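Local coordinates for protein Endonuclease/exonuclease/phosphatase (Beutenbergia cavernae DSM 12333, PDB 4RUW) that belongs to the endonuclease/exonuclease/phosphatase family, pairing a DNase I-like domain that carries a zinc ion with an Ig-like beta-sandwich domain, at residues D222-R227 with F299-F304; N251-S256 with D345-W350; W257-H262 with A337-A342; R360-V365 with C404-W409. One frame throughout, in Å; residues are numbered along the deposited sequence. Where two conformers were deposited one is given.

How the contacts relate
Contacts 2 and 3 join the two domains of this chain, while contact 1 lies within the DNase I-like domain, where the loop after helix 207-222 meets the end of strand 296-300. With centres about 9 Å apart, contacts 2 and 3 divide helix 251-260 and seat it against strands 349-356 and 334-342, neighbours in one Ig-like sheet. Contact 4 pairs the next two strands of that sheet, its centre about 17 Å from that of contact 1. Along the chain the segments of contact 1 alternate with those of contacts 2 and 3, contact 3 falls wholly between the segments of contact 2, and contact 4 opens after all three have closed. Arg362 of contact 4 returns to contact 1, an example of domains joined through several small contacts.

Contact 1: residues D222-R227 with F299-F304; sequences DHVDAR and FATPAF
Ala226 and Thr301 bring their backbones to a CA-CA distance of 5.2 Å, where the loop 222-227 passes the type I turn that Thr301-Phe304 forms after strand 296-300. The methyl of Thr301 does most of the touching: CG2 lies 3.7 Å from Ala226 CA, with Val224 CG1 at the margin. Its rotamer, with OG1 between the backbone N and the carbonyl carbon (chi1 60°), puts CG2 beside the backbone N and leaves OG1 for polar partners, of which the amide of Ser230 is the main one. Pro302 adds its CD, 4.0 Å from Ala226 CB. A water completes the junction: it donates to Ala226 O at 2.9 Å, accepts from Ala303 N and bonds to Thr301 OG1. On the loop side, Asp225 OD1 closes an Asx turn by accepting from Arg227 N at 3.0 Å, while Arg227 NE reaches the same oxygen from the other face of the carboxylate at 2.9 Å, as part of a salt bridge. Two donors thus grip one oxygen and probably steady the loop. The chemistry implies a junction inside the DNase I-like domain whose direct touches are apolar and whose polar link runs through a bridging water.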
loop_
_atom_site.group_PDB
_atom_site.type_symbol
_atom_site.label_atom_id
_atom_site.label_comp_id
_atom_site.label_asym_id
_atom_site.label_seq_id
_atom_site.Cartn_x
_atom_site.Cartn_y
_atom_site.Cartn_z
ATOM N N ASP A 222 -9.865 -6.179 7.498
ATOM C CA ASP A 222 -11.253 -6.323 7.911
ATOM C C ASP A 222 -11.921 -4.963 8.138
ATOM O O ASP A 222 -13.135 -4.879 8.238
ATOM C CB ASP A 222 -11.357 -7.245 9.130
ATOM C CG ASP A 222 -11.069 -8.711 8.780
ATOM O OD1 ASP A 222 -10.965 -9.039 7.580
ATOM O OD2 ASP A 222 -10.960 -9.549 9.700
ATOM N N HIS A 223 -11.115 -3.903 8.198
ATOM C CA HIS A 223 -11.622 -2.536 8.323
ATOM C C HIS A 223 -11.738 -1.791 6.992
ATOM O O HIS A 223 -12.194 -0.649 6.963
ATOM C CB HIS A 223 -10.771 -1.725 9.304
ATOM C CG HIS A 223 -11.049 -2.047 10.732
ATOM N ND1 HIS A 223 -10.534 -3.163 11.359
ATOM C CD2 HIS A 223 -11.806 -1.414 11.657
ATOM C CE1 HIS A 223 -10.968 -3.204 12.605
ATOM N NE2 HIS A 223 -11.740 -2.154 12.812
ATOM N N VAL A 224 -11.338 -2.428 5.896
ATOM C CA VAL A 224 -11.480 -1.820 4.575
ATOM C C VAL A 224 -12.755 -2.309 3.902
ATOM O O VAL A 224 -13.008 -3.509 3.831
ATOM C CB VAL A 224 -10.296 -2.153 3.654
ATOM C CG1 VAL A 224 -10.478 -1.472 2.316
ATOM C CG2 VAL A 224 -9.005 -1.711 4.277
ATOM N N ASP A 225 -13.553 -1.372 3.412
ATOM C CA ASP A 225 -14.771 -1.697 2.679
ATOM C C ASP A 225 -14.566 -1.380 1.200
ATOM O O ASP A 225 -14.619 -0.220 0.796
ATOM C CB ASP A 225 -15.934 -0.887 3.248
ATOM C CG ASP A 225 -17.251 -1.161 2.545
ATOM O OD1 ASP A 225 -17.311 -2.068 1.689
ATOM O OD2 ASP A 225 -18.241 -0.466 2.870
ATOM N N ALA A 226 -14.337 -2.411 0.392
ATOM C CA ALA A 226 -14.067 -2.198 -1.028
ATOM C C ALA A 226 -15.276 -1.715 -1.831
ATOM O O ALA A 226 -15.136 -1.314 -2.982
ATOM C CB ALA A 226 -13.454 -3.438 -1.657
ATOM N N ARG A 227 -16.456 -1.742 -1.219
ATOM C CA ARG A 227 -17.664 -1.260 -1.878
ATOM C C ARG A 227 -17.699 0.260 -2.012
ATOM O O ARG A 227 -18.464 0.787 -2.818
ATOM C CB ARG A 227 -18.910 -1.732 -1.131
ATOM C CG ARG A 227 -19.060 -3.237 -1.058
ATOM C CD ARG A 227 -20.189 -3.632 -0.112
ATOM N NE ARG A 227 -19.932 -3.161 1.247
ATOM C CZ ARG A 227 -20.772 -3.314 2.265
ATOM N NH1 ARG A 227 -21.934 -3.927 2.086
ATOM N NH2 ARG A 227 -20.448 -2.849 3.464
ATOM N N PHE A 299 -2.665 1.210 -1.679
ATOM C CA PHE A 299 -3.646 0.283 -2.229
ATOM C C PHE A 299 -4.959 1.020 -2.445
ATOM O O PHE A 299 -5.318 1.895 -1.651
ATOM C CB PHE A 299 -3.873 -0.894 -1.273
ATOM C CG PHE A 299 -2.765 -1.910 -1.286
ATOM C CD1 PHE A 299 -2.778 -2.948 -2.212
ATOM C CD2 PHE A 299 -1.716 -1.843 -0.379
ATOM C CE1 PHE A 299 -1.771 -3.893 -2.247
ATOM C CE2 PHE A 299 -0.697 -2.795 -0.412
ATOM C CZ PHE A 299 -0.726 -3.811 -1.353
ATOM N N ALA A 300 -5.674 0.673 -3.512
ATOM C CA ALA A 300 -6.939 1.341 -3.823
ATOM C C ALA A 300 -8.027 0.310 -4.108
ATOM O O ALA A 300 -7.745 -0.787 -4.591
ATOM C CB ALA A 300 -6.784 2.296 -5.002
ATOM N N THR A 301 -9.269 0.679 -3.814
ATOM C CA THR A 301 -10.416 -0.169 -4.088
ATOM C C THR A 301 -10.801 -0.117 -5.572
ATOM O O THR A 301 -10.277 0.718 -6.318
ATOM C CB THR A 301 -11.597 0.249 -3.196
ATOM O OG1 THR A 301 -11.937 1.608 -3.472
ATOM C CG2 THR A 301 -11.235 0.087 -1.713
ATOM N N PRO A 302 -11.692 -1.024 -6.019
ATOM C CA PRO A 302 -11.878 -1.185 -7.470
ATOM C C PRO A 302 -12.413 0.041 -8.211
ATOM O O PRO A 302 -12.198 0.126 -9.420
ATOM C CB PRO A 302 -12.865 -2.358 -7.566
ATOM C CG PRO A 302 -12.544 -3.172 -6.348
ATOM C CD PRO A 302 -12.302 -2.148 -5.279
ATOM N N ALA A 303 -13.093 0.959 -7.531
ATOM C CA ALA A 303 -13.618 2.144 -8.213
ATOM C C ALA A 303 -12.513 3.036 -8.785
ATOM O O ALA A 303 -12.768 3.838 -9.682
ATOM C CB ALA A 303 -14.522 2.952 -7.292
ATOM N N PHE A 304 -11.300 2.916 -8.252
ATOM C CA PHE A 304 -10.187 3.725 -8.726
ATOM C C PHE A 304 -9.467 3.103 -9.914
ATOM O O PHE A 304 -9.250 1.894 -9.968
ATOM C CB PHE A 304 -9.167 3.944 -7.610
ATOM C CG PHE A 304 -9.581 4.955 -6.597
ATOM C CD1 PHE A 304 -9.508 6.311 -6.883
ATOM C CD2 PHE A 304 -10.021 4.558 -5.349
ATOM C CE1 PHE A 304 -9.877 7.252 -5.956
ATOM C CE2 PHE A 304 -10.388 5.500 -4.408
ATOM C CZ PHE A 304 -10.312 6.847 -4.713
HETATM O O HOH W 1 -14.367 0.903 -4.659
#

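Contact 2: residues N251-S256 with D345-W350; sequences NNLMQS and DGLDGW
Asn252 and Leu347 meet where the first turn of helix 251-260 faces the loop ahead of strand 349-356. From Asn252, CB and CG each lie 3.7 Å from Leu347 O, and ND2 at the tip donates to that same oxygen at 2.9 Å. The bond is bent at the hydrogen (138°), and the acceptor sits 28° out of the amide plane, although the donor arrives nearly along the C=O axis. OD1, the other tip atom, accepts from the backbone N of Asp242, which fixes the rotation of the amide. Beside it, Leu347 CD2 rests 3.7 Å from Leu253 CA, and the two leucine side chains cross obliquely. Ser256 CB touches Gly346 O, while its OG turns back to donate to Leu253 O at 2.7 Å. Farther along the helix, Trp350 CZ3 packs 4.1 Å from Gln255 CB. Between these two segments of the domain junction, then, one direct hydrogen bond, from an amide anchored through both its oxygen and its nitrogen, is set among apolar contacts of leucine and tryptophan.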
loop_
_atom_site.group_PDB
_atom_site.type_symbol
_atom_site.label_atom_id
_atom_site.label_comp_id
_atom_site.label_asym_id
_atom_site.label_seq_id
_atom_site.Cartn_x
_atom_site.Cartn_y
_atom_site.Cartn_z
ATOM N N ASN A 251 5.221 -13.148 3.029
ATOM C CA ASN A 251 4.764 -12.060 2.186
ATOM C C ASN A 251 3.806 -12.484 1.085
ATOM O O ASN A 251 2.814 -11.804 0.841
ATOM C CB ASN A 251 5.960 -11.319 1.607
ATOM C CG ASN A 251 6.800 -10.668 2.682
ATOM O OD1 ASN A 251 6.305 -10.342 3.760
ATOM N ND2 ASN A 251 8.076 -10.463 2.389
ATOM N N ASN A 252 4.088 -13.589 0.399
ATOM C CA ASN A 252 3.147 -14.040 -0.633
ATOM C C ASN A 252 1.755 -14.274 -0.053
ATOM O O ASN A 252 0.748 -13.889 -0.648
ATOM C CB ASN A 252 3.636 -15.302 -1.344
ATOM C CG ASN A 252 4.716 -15.009 -2.360
ATOM O OD1 ASN A 252 5.871 -14.792 -2.001
ATOM N ND2 ASN A 252 4.345 -14.977 -3.637
ATOM N N LEU A 253 1.698 -14.897 1.116
ATOM C CA LEU A 253 0.435 -15.137 1.787
ATOM C C LEU A 253 -0.287 -13.814 2.086
ATOM O O LEU A 253 -1.454 -13.633 1.739
ATOM C CB LEU A 253 0.678 -15.929 3.071
ATOM C CG LEU A 253 -0.556 -16.260 3.905
ATOM C CD1 LEU A 253 -1.520 -17.156 3.135
ATOM C CD2 LEU A 253 -0.135 -16.906 5.218
HETATM N N MSE A 254 0.412 -12.868 2.701
HETATM C CA MSE A 254 -0.212 -11.600 3.041
HETATM C C MSE A 254 -0.695 -10.850 1.802
HETATM O O MSE A 254 -1.781 -10.263 1.807
HETATM C CB MSE A 254 0.743 -10.748 3.882
HETATM C CG MSE A 254 0.811 -11.208 5.342
HETATM SE SE MSE A 254 1.822 -10.044 6.531
HETATM C CE MSE A 254 3.582 -10.871 6.327
ATOM N N GLN A 255 0.103 -10.860 0.738
ATOM C CA GLN A 255 -0.323 -10.184 -0.483
ATOM C C GLN A 255 -1.563 -10.841 -1.094
ATOM O O GLN A 255 -2.414 -10.153 -1.660
ATOM C CB GLN A 255 0.824 -10.091 -1.492
ATOM C CG GLN A 255 2.006 -9.271 -0.983
ATOM C CD GLN A 255 1.799 -7.767 -1.089
ATOM O OE1 GLN A 255 0.949 -7.290 -1.845
ATOM N NE2 GLN A 255 2.610 -7.007 -0.351
ATOM N N SER A 256 -1.688 -12.161 -0.972
ATOM C CA SER A 256 -2.879 -12.833 -1.471
ATOM C C SER A 256 -4.118 -12.357 -0.711
ATOM O O SER A 256 -5.171 -12.180 -1.307
ATOM C CB SER A 256 -2.741 -14.361 -1.418
ATOM O OG SER A 256 -2.909 -14.897 -0.112
ATOM N N ASP A 345 -1.788 -23.189 -4.324
ATOM C CA ASP A 345 -2.222 -22.718 -3.020
ATOM C C ASP A 345 -2.567 -21.233 -3.038
ATOM O O ASP A 345 -2.676 -20.606 -1.984
ATOM C CB ASP A 345 -1.148 -22.988 -1.971
ATOM C CG ASP A 345 -0.877 -24.461 -1.785
ATOM O OD1 ASP A 345 -1.849 -25.247 -1.759
ATOM O OD2 ASP A 345 0.309 -24.833 -1.675
ATOM N N GLY A 346 -2.736 -20.669 -4.230
ATOM C CA GLY A 346 -3.148 -19.281 -4.361
ATOM C C GLY A 346 -2.071 -18.278 -3.991
ATOM O O GLY A 346 -2.391 -17.138 -3.647
ATOM N N LEU A 347 -0.807 -18.695 -4.077
ATOM C CA LEU A 347 0.321 -17.879 -3.626
ATOM C C LEU A 347 1.206 -17.355 -4.749
ATOM O O LEU A 347 2.237 -16.745 -4.484
ATOM C CB LEU A 347 1.190 -18.670 -2.647
ATOM C CG LEU A 347 0.473 -19.097 -1.371
ATOM C CD1 LEU A 347 1.389 -19.951 -0.509
ATOM C CD2 LEU A 347 0.004 -17.882 -0.602
ATOM N N ASP A 348 0.811 -17.576 -5.998
ATOM C CA ASP A 348 1.687 -17.238 -7.112
ATOM C C ASP A 348 1.271 -15.982 -7.866
ATOM O O ASP A 348 1.916 -15.599 -8.848
ATOM C CB ASP A 348 1.794 -18.422 -8.062
ATOM C CG ASP A 348 2.469 -19.595 -7.412
ATOM O OD1 ASP A 348 3.672 -19.474 -7.125
ATOM O OD2 ASP A 348 1.796 -20.616 -7.156
ATOM N N GLY A 349 0.205 -15.340 -7.403
ATOM C CA GLY A 349 -0.315 -14.160 -8.057
ATOM C C GLY A 349 -1.826 -14.174 -8.085
ATOM O O GLY A 349 -2.467 -14.872 -7.294
ATOM N N TRP A 350 -2.408 -13.420 -9.007
ATOM C CA TRP A 350 -3.851 -13.266 -9.025
ATOM C C TRP A 350 -4.319 -12.567 -10.288
ATOM O O TRP A 350 -3.525 -11.976 -11.039
ATOM C CB TRP A 350 -4.322 -12.437 -7.818
ATOM C CG TRP A 350 -3.613 -11.115 -7.691
ATOM C CD1 TRP A 350 -3.860 -9.976 -8.398
ATOM C CD2 TRP A 350 -2.513 -10.815 -6.820
ATOM N NE1 TRP A 350 -2.992 -8.979 -8.015
ATOM C CE2 TRP A 350 -2.152 -9.468 -7.049
ATOM C CE3 TRP A 350 -1.812 -11.552 -5.861
ATOM C CZ2 TRP A 350 -1.120 -8.843 -6.350
ATOM C CZ3 TRP A 350 -0.775 -10.934 -5.175
ATOM C CH2 TRP A 350 -0.438 -9.592 -5.427
HETATM O O HOH W 2 1.027 -13.762 -3.498
#

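Contact 3: residues W257-H262 with A337-A342; sequences WIAEDH and ARTVLA
The imidazole of His262 meets the strand at Ala337, CE1 coming 3.4 Å from Ala337 O in an oblique approach. Over the centre of one ring face lies Glu260 O, 3.7 Å above the plane, and at the ring edge, in plane, a water stands 2.7 Å from His262 ND1. That water also donates to Thr339 OG1, bridging ring and strand. Thr339 gives its own proton to Ala259 O at 2.8 Å; OG1 is placed beside the backbone N (chi1 -62°), and it comes from above the carbonyl plane, 41° out of it. His262 N reaches Ala259 O from the opposite face, and Gln352 NE2 is a further partner, so this carbonyl near the helix end is well satisfied. Outward, the extended Glu260 chain crosses Leu341 at about a right angle, CG 3.8 Å from Leu341 CD1. The final turn of helix 251-260 is thereby seated on edge strand 334-342 of the Ig-like sheet, with Trp350 of strand 349-356 against Ala259 and helix 207-222 packed on Trp257 and Ile258.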
loop_
_atom_site.group_PDB
_atom_site.type_symbol
_atom_site.label_atom_id
_atom_site.label_comp_id
_atom_site.label_asym_id
_atom_site.label_seq_id
_atom_site.Cartn_x
_atom_site.Cartn_y
_atom_site.Cartn_z
ATOM N N TRP A 257 -3.988 -12.122 0.591
ATOM C CA TRP A 257 -5.117 -11.626 1.381
ATOM C C TRP A 257 -5.543 -10.241 0.919
ATOM O O TRP A 257 -6.730 -9.931 0.834
ATOM C CB TRP A 257 -4.754 -11.527 2.857
ATOM C CG TRP A 257 -4.438 -12.804 3.546
ATOM C CD1 TRP A 257 -4.656 -14.072 3.096
ATOM C CD2 TRP A 257 -3.825 -12.930 4.830
ATOM N NE1 TRP A 257 -4.221 -14.984 4.036
ATOM C CE2 TRP A 257 -3.709 -14.305 5.108
ATOM C CE3 TRP A 257 -3.380 -12.009 5.783
ATOM C CZ2 TRP A 257 -3.157 -14.779 6.296
ATOM C CZ3 TRP A 257 -2.835 -12.483 6.964
ATOM C CH2 TRP A 257 -2.722 -13.853 7.207
ATOM N N ILE A 258 -4.570 -9.387 0.639
ATOM C CA ILE A 258 -4.875 -8.028 0.205
ATOM C C ILE A 258 -5.605 -8.065 -1.143
ATOM O O ILE A 258 -6.621 -7.387 -1.341
ATOM C CB ILE A 258 -3.598 -7.162 0.109
ATOM C CG1 ILE A 258 -2.904 -7.065 1.474
ATOM C CG2 ILE A 258 -3.935 -5.785 -0.404
ATOM C CD1 ILE A 258 -1.499 -6.462 1.416
ATOM N N ALA A 259 -5.096 -8.875 -2.066
ATOM C CA ALA A 259 -5.711 -8.988 -3.378
ATOM C C ALA A 259 -7.128 -9.558 -3.277
ATOM O O ALA A 259 -8.035 -9.092 -3.967
ATOM C CB ALA A 259 -4.847 -9.840 -4.293
ATOM N N GLU A 260 -7.366 -10.641 -2.368
ATOM C CA GLU A 260 -8.686 -11.254 -2.148
ATOM C C GLU A 260 -9.700 -10.235 -1.688
ATOM O O GLU A 260 -10.895 -10.368 -1.942
ATOM C CB GLU A 260 -8.630 -12.325 -1.048
ATOM C CG GLU A 260 -7.840 -13.583 -1.320
ATOM C CD GLU A 260 -7.824 -14.506 -0.108
ATOM O OE1 GLU A 260 -8.259 -14.085 0.981
ATOM O OE2 GLU A 260 -7.397 -15.670 -0.244
ATOM N N ASP A 261 -9.178 -9.167 -1.000
ATOM C CA ASP A 261 -10.053 -8.129 -0.475
ATOM C C ASP A 261 -10.299 -6.974 -1.441
ATOM O O ASP A 261 -10.788 -5.912 -1.042
ATOM C CB ASP A 261 -9.531 -7.630 0.862
ATOM C CG ASP A 261 -10.008 -8.489 2.010
ATOM O OD1 ASP A 261 -10.636 -9.540 1.747
ATOM O OD2 ASP A 261 -9.765 -8.116 3.172
ATOM N N HIS A 262 -9.960 -7.198 -2.710
ATOM C CA HIS A 262 -10.290 -6.288 -3.810
ATOM C C HIS A 262 -9.444 -5.032 -3.797
ATOM O O HIS A 262 -9.853 -4.011 -4.334
ATOM C CB HIS A 262 -11.776 -5.901 -3.821
ATOM C CG HIS A 262 -12.696 -7.057 -3.611
ATOM N ND1 HIS A 262 -12.906 -8.023 -4.575
ATOM C CD2 HIS A 262 -13.447 -7.421 -2.549
ATOM C CE1 HIS A 262 -13.757 -8.920 -4.116
ATOM N NE2 HIS A 262 -14.103 -8.581 -2.885
ATOM N N ALA A 337 -16.685 -6.895 -8.915
ATOM C CA ALA A 337 -15.258 -6.926 -8.637
ATOM C C ALA A 337 -14.930 -8.298 -8.083
ATOM O O ALA A 337 -15.495 -8.709 -7.063
ATOM C CB ALA A 337 -14.874 -5.831 -7.641
ATOM N N ARG A 338 -14.042 -9.021 -8.757
ATOM C CA ARG A 338 -13.693 -10.366 -8.330
ATOM C C ARG A 338 -12.202 -10.620 -8.468
ATOM O O ARG A 338 -11.569 -10.210 -9.445
ATOM C CB ARG A 338 -14.477 -11.412 -9.128
ATOM C CG ARG A 338 -14.226 -12.847 -8.660
ATOM C CD ARG A 338 -15.293 -13.803 -9.167
ATOM N NE ARG A 338 -16.604 -13.470 -8.623
ATOM C CZ ARG A 338 -17.101 -13.983 -7.502
ATOM N NH1 ARG A 338 -18.298 -13.615 -7.081
ATOM N NH2 ARG A 338 -16.398 -14.864 -6.803
ATOM N N THR A 339 -11.647 -11.300 -7.475
ATOM C CA THR A 339 -10.268 -11.761 -7.500
ATOM C C THR A 339 -10.244 -13.276 -7.564
ATOM O O THR A 339 -10.967 -13.948 -6.827
ATOM C CB THR A 339 -9.533 -11.336 -6.230
ATOM O OG1 THR A 339 -9.501 -9.909 -6.171
ATOM C CG2 THR A 339 -8.105 -11.874 -6.211
ATOM N N VAL A 340 -9.433 -13.810 -8.469
ATOM C CA VAL A 340 -9.144 -15.235 -8.470
ATOM C C VAL A 340 -7.634 -15.383 -8.296
ATOM O O VAL A 340 -6.852 -14.851 -9.084
ATOM C CB VAL A 340 -9.634 -15.933 -9.758
ATOM C CG1 VAL A 340 -9.331 -17.419 -9.690
ATOM C CG2 VAL A 340 -11.132 -15.697 -9.946
ATOM N N LEU A 341 -7.226 -16.058 -7.228
ATOM C CA LEU A 341 -5.810 -16.263 -6.951
ATOM C C LEU A 341 -5.241 -17.325 -7.876
ATOM O O LEU A 341 -5.971 -18.199 -8.347
ATOM C CB LEU A 341 -5.598 -16.673 -5.497
ATOM C CG LEU A 341 -6.068 -15.673 -4.440
ATOM C CD1 LEU A 341 -5.868 -16.259 -3.060
ATOM C CD2 LEU A 341 -5.306 -14.367 -4.577
ATOM N N ALA A 342 -3.937 -17.242 -8.117
ATOM C CA ALA A 342 -3.256 -18.158 -9.023
ATOM C C ALA A 342 -2.281 -19.059 -8.283
ATOM O O ALA A 342 -1.690 -18.659 -7.275
ATOM C CB ALA A 342 -2.521 -17.371 -10.102
HETATM O O HOH W 3 -11.322 -7.890 -6.791
#

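Contact 4: residues R360-V365 with C404-W409; sequences RLRLSV and CTVETW
Leu361 and Trp409 exchange two backbone hydrogen bonds, Leu361 N to Trp409 O and Trp409 N to Leu361 O, both at 2.9 Å. The same exchange recurs at Leu363 with Glu407 and at Val365 with Thr405, so all six amides and carbonyls of these hydrogen-bonded pairs are satisfied across the ladder. In the non-hydrogen-bonded pairs, CA-H groups approach the same carbonyls, as where Thr408 CA lies 3.2 Å from Leu361 O. The axes of the two short strand segments approach to 4.7 Å and run antiparallel, at 173°. Arg362 and Ser364 take their polar ends elsewhere: the guanidinium donates to the carbonyls of Phe304 and Pro302 and is also bonded to Thr354 OG1, while Ser364 OG pairs with Gln269. Thr405 OG1 bonds to Asp396 and to the carbonyl of Thr395, and Glu407 forms a salt bridge with Arg392. With CG of Trp409 between its backbone N and carbonyl carbon (chi1 72°), the indole swings back over the neighbouring strand. Leu361 CB sits over its six-membered ring, 3.7 Å from the centroid and 13° off the normal, a CH-pi contact, while Leu363 CB meets the edge in plane. Arg392 adds a cation-pi partner. Such a regular antiparallel ladder, with Leu363 and Val365 turned toward the facing sheet, is typical of an Ig-like beta sandwich, and here the disulfide of Cys404 with Cys366, the residue after Val365, also ties the strands together.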
loop_
_atom_site.group_PDB
_atom_site.type_symbol
_atom_site.label_atom_id
_atom_site.label_comp_id
_atom_site.label_asym_id
_atom_site.label_seq_id
_atom_site.Cartn_x
_atom_site.Cartn_y
_atom_site.Cartn_z
ATOM N N ARG A 360 -17.787 -1.158 -19.191
ATOM C CA ARG A 360 -16.334 -1.237 -19.132
ATOM C C ARG A 360 -15.875 -2.446 -18.326
ATOM O O ARG A 360 -16.447 -2.772 -17.286
ATOM C CB ARG A 360 -15.731 0.048 -18.563
ATOM C CG ARG A 360 -14.218 0.098 -18.668
ATOM C CD ARG A 360 -13.672 1.485 -18.365
ATOM N NE ARG A 360 -13.494 2.297 -19.564
ATOM C CZ ARG A 360 -12.838 3.454 -19.584
ATOM N NH1 ARG A 360 -12.714 4.137 -20.715
ATOM N NH2 ARG A 360 -12.299 3.928 -18.468
ATOM N N LEU A 361 -14.844 -3.114 -18.827
ATOM C CA LEU A 361 -14.244 -4.232 -18.122
ATOM C C LEU A 361 -12.754 -3.967 -17.964
ATOM O O LEU A 361 -12.112 -3.408 -18.860
ATOM C CB LEU A 361 -14.455 -5.533 -18.897
ATOM C CG LEU A 361 -15.907 -5.996 -19.001
ATOM C CD1 LEU A 361 -16.049 -7.142 -19.999
ATOM C CD2 LEU A 361 -16.426 -6.401 -17.637
ATOM N N ARG A 362 -12.210 -4.358 -16.815
ATOM C CA ARG A 362 -10.784 -4.246 -16.550
ATOM C C ARG A 362 -10.290 -5.543 -15.938
ATOM O O ARG A 362 -10.911 -6.074 -15.017
ATOM C CB ARG A 362 -10.482 -3.082 -15.597
ATOM C CG ARG A 362 -8.992 -2.939 -15.254
ATOM C CD ARG A 362 -8.750 -1.832 -14.242
ATOM N NE ARG A 362 -9.404 -2.131 -12.971
ATOM C CZ ARG A 362 -9.650 -1.234 -12.021
ATOM N NH1 ARG A 362 -9.292 0.027 -12.193
ATOM N NH2 ARG A 362 -10.265 -1.594 -10.902
ATOM N N LEU A 363 -9.170 -6.045 -16.450
ATOM C CA LEU A 363 -8.527 -7.225 -15.899
ATOM C C LEU A 363 -7.088 -6.870 -15.554
ATOM O O LEU A 363 -6.321 -6.456 -16.432
ATOM C CB LEU A 363 -8.566 -8.349 -16.932
ATOM C CG LEU A 363 -8.338 -9.809 -16.563
ATOM C CD1 LEU A 363 -9.063 -10.158 -15.285
ATOM C CD2 LEU A 363 -8.821 -10.704 -17.697
ATOM N N SER A 364 -6.744 -6.992 -14.273
ATOM C CA SER A 364 -5.383 -6.784 -13.801
ATOM C C SER A 364 -4.807 -8.138 -13.391
ATOM O O SER A 364 -5.367 -8.819 -12.526
ATOM C CB SER A 364 -5.372 -5.827 -12.607
ATOM O OG SER A 364 -4.075 -5.748 -12.029
ATOM N N VAL A 365 -3.709 -8.534 -14.023
ATOM C CA VAL A 365 -3.151 -9.860 -13.838
ATOM C C VAL A 365 -1.729 -9.713 -13.339
ATOM O O VAL A 365 -0.912 -8.991 -13.928
ATOM C CB VAL A 365 -3.185 -10.674 -15.138
ATOM C CG1 VAL A 365 -2.647 -12.076 -14.905
ATOM C CG2 VAL A 365 -4.593 -10.737 -15.660
ATOM N N CYS A 404 2.533 -5.161 -13.382
ATOM C CA CYS A 404 1.388 -6.035 -13.685
ATOM C C CYS A 404 0.855 -5.786 -15.096
ATOM O O CYS A 404 1.165 -4.769 -15.719
ATOM C CB CYS A 404 0.227 -5.797 -12.702
ATOM S SG CYS A 404 0.388 -6.428 -11.003
ATOM N N THR A 405 0.032 -6.704 -15.591
ATOM C CA THR A 405 -0.603 -6.512 -16.883
ATOM C C THR A 405 -2.067 -6.152 -16.707
ATOM O O THR A 405 -2.861 -6.971 -16.222
ATOM C CB THR A 405 -0.488 -7.779 -17.736
ATOM O OG1 THR A 405 0.890 -8.173 -17.809
ATOM C CG2 THR A 405 -1.013 -7.541 -19.136
ATOM N N VAL A 406 -2.418 -4.928 -17.101
ATOM C CA VAL A 406 -3.768 -4.410 -16.921
ATOM C C VAL A 406 -4.362 -4.045 -18.277
ATOM O O VAL A 406 -3.785 -3.252 -19.024
ATOM C CB VAL A 406 -3.782 -3.167 -16.016
ATOM C CG1 VAL A 406 -5.212 -2.760 -15.697
ATOM C CG2 VAL A 406 -3.013 -3.432 -14.733
ATOM N N GLU A 407 -5.497 -4.653 -18.610
ATOM C CA GLU A 407 -6.209 -4.354 -19.851
ATOM C C GLU A 407 -7.599 -3.862 -19.529
ATOM O O GLU A 407 -8.238 -4.364 -18.608
ATOM C CB GLU A 407 -6.332 -5.589 -20.745
ATOM C CG GLU A 407 -5.042 -6.010 -21.411
ATOM C CD GLU A 407 -5.266 -7.023 -22.519
ATOM O OE1 GLU A 407 -4.288 -7.689 -22.910
ATOM O OE2 GLU A 407 -6.419 -7.155 -22.997
ATOM N N THR A 408 -8.062 -2.895 -20.309
ATOM C CA THR A 408 -9.382 -2.322 -20.154
ATOM C C THR A 408 -10.040 -2.313 -21.525
ATOM O O THR A 408 -9.410 -1.940 -22.512
ATOM C CB THR A 408 -9.274 -0.880 -19.631
ATOM O OG1 THR A 408 -8.617 -0.886 -18.361
ATOM C CG2 THR A 408 -10.637 -0.253 -19.485
ATOM N N TRP A 409 -11.295 -2.734 -21.596
ATOM C CA TRP A 409 -11.979 -2.785 -22.876
ATOM C C TRP A 409 -13.478 -2.626 -22.674
ATOM O O TRP A 409 -13.968 -2.654 -21.545
ATOM C CB TRP A 409 -11.639 -4.085 -23.621
ATOM C CG TRP A 409 -12.254 -5.334 -23.039
ATOM C CD1 TRP A 409 -13.336 -6.010 -23.526
ATOM C CD2 TRP A 409 -11.825 -6.055 -21.870
ATOM N NE1 TRP A 409 -13.606 -7.102 -22.741
ATOM C CE2 TRP A 409 -12.695 -7.155 -21.720
ATOM C CE3 TRP A 409 -10.790 -5.884 -20.946
ATOM C CZ2 TRP A 409 -12.571 -8.073 -20.679
ATOM C CZ3 TRP A 409 -10.670 -6.800 -19.909
ATOM C CH2 TRP A 409 -11.558 -7.882 -19.787
#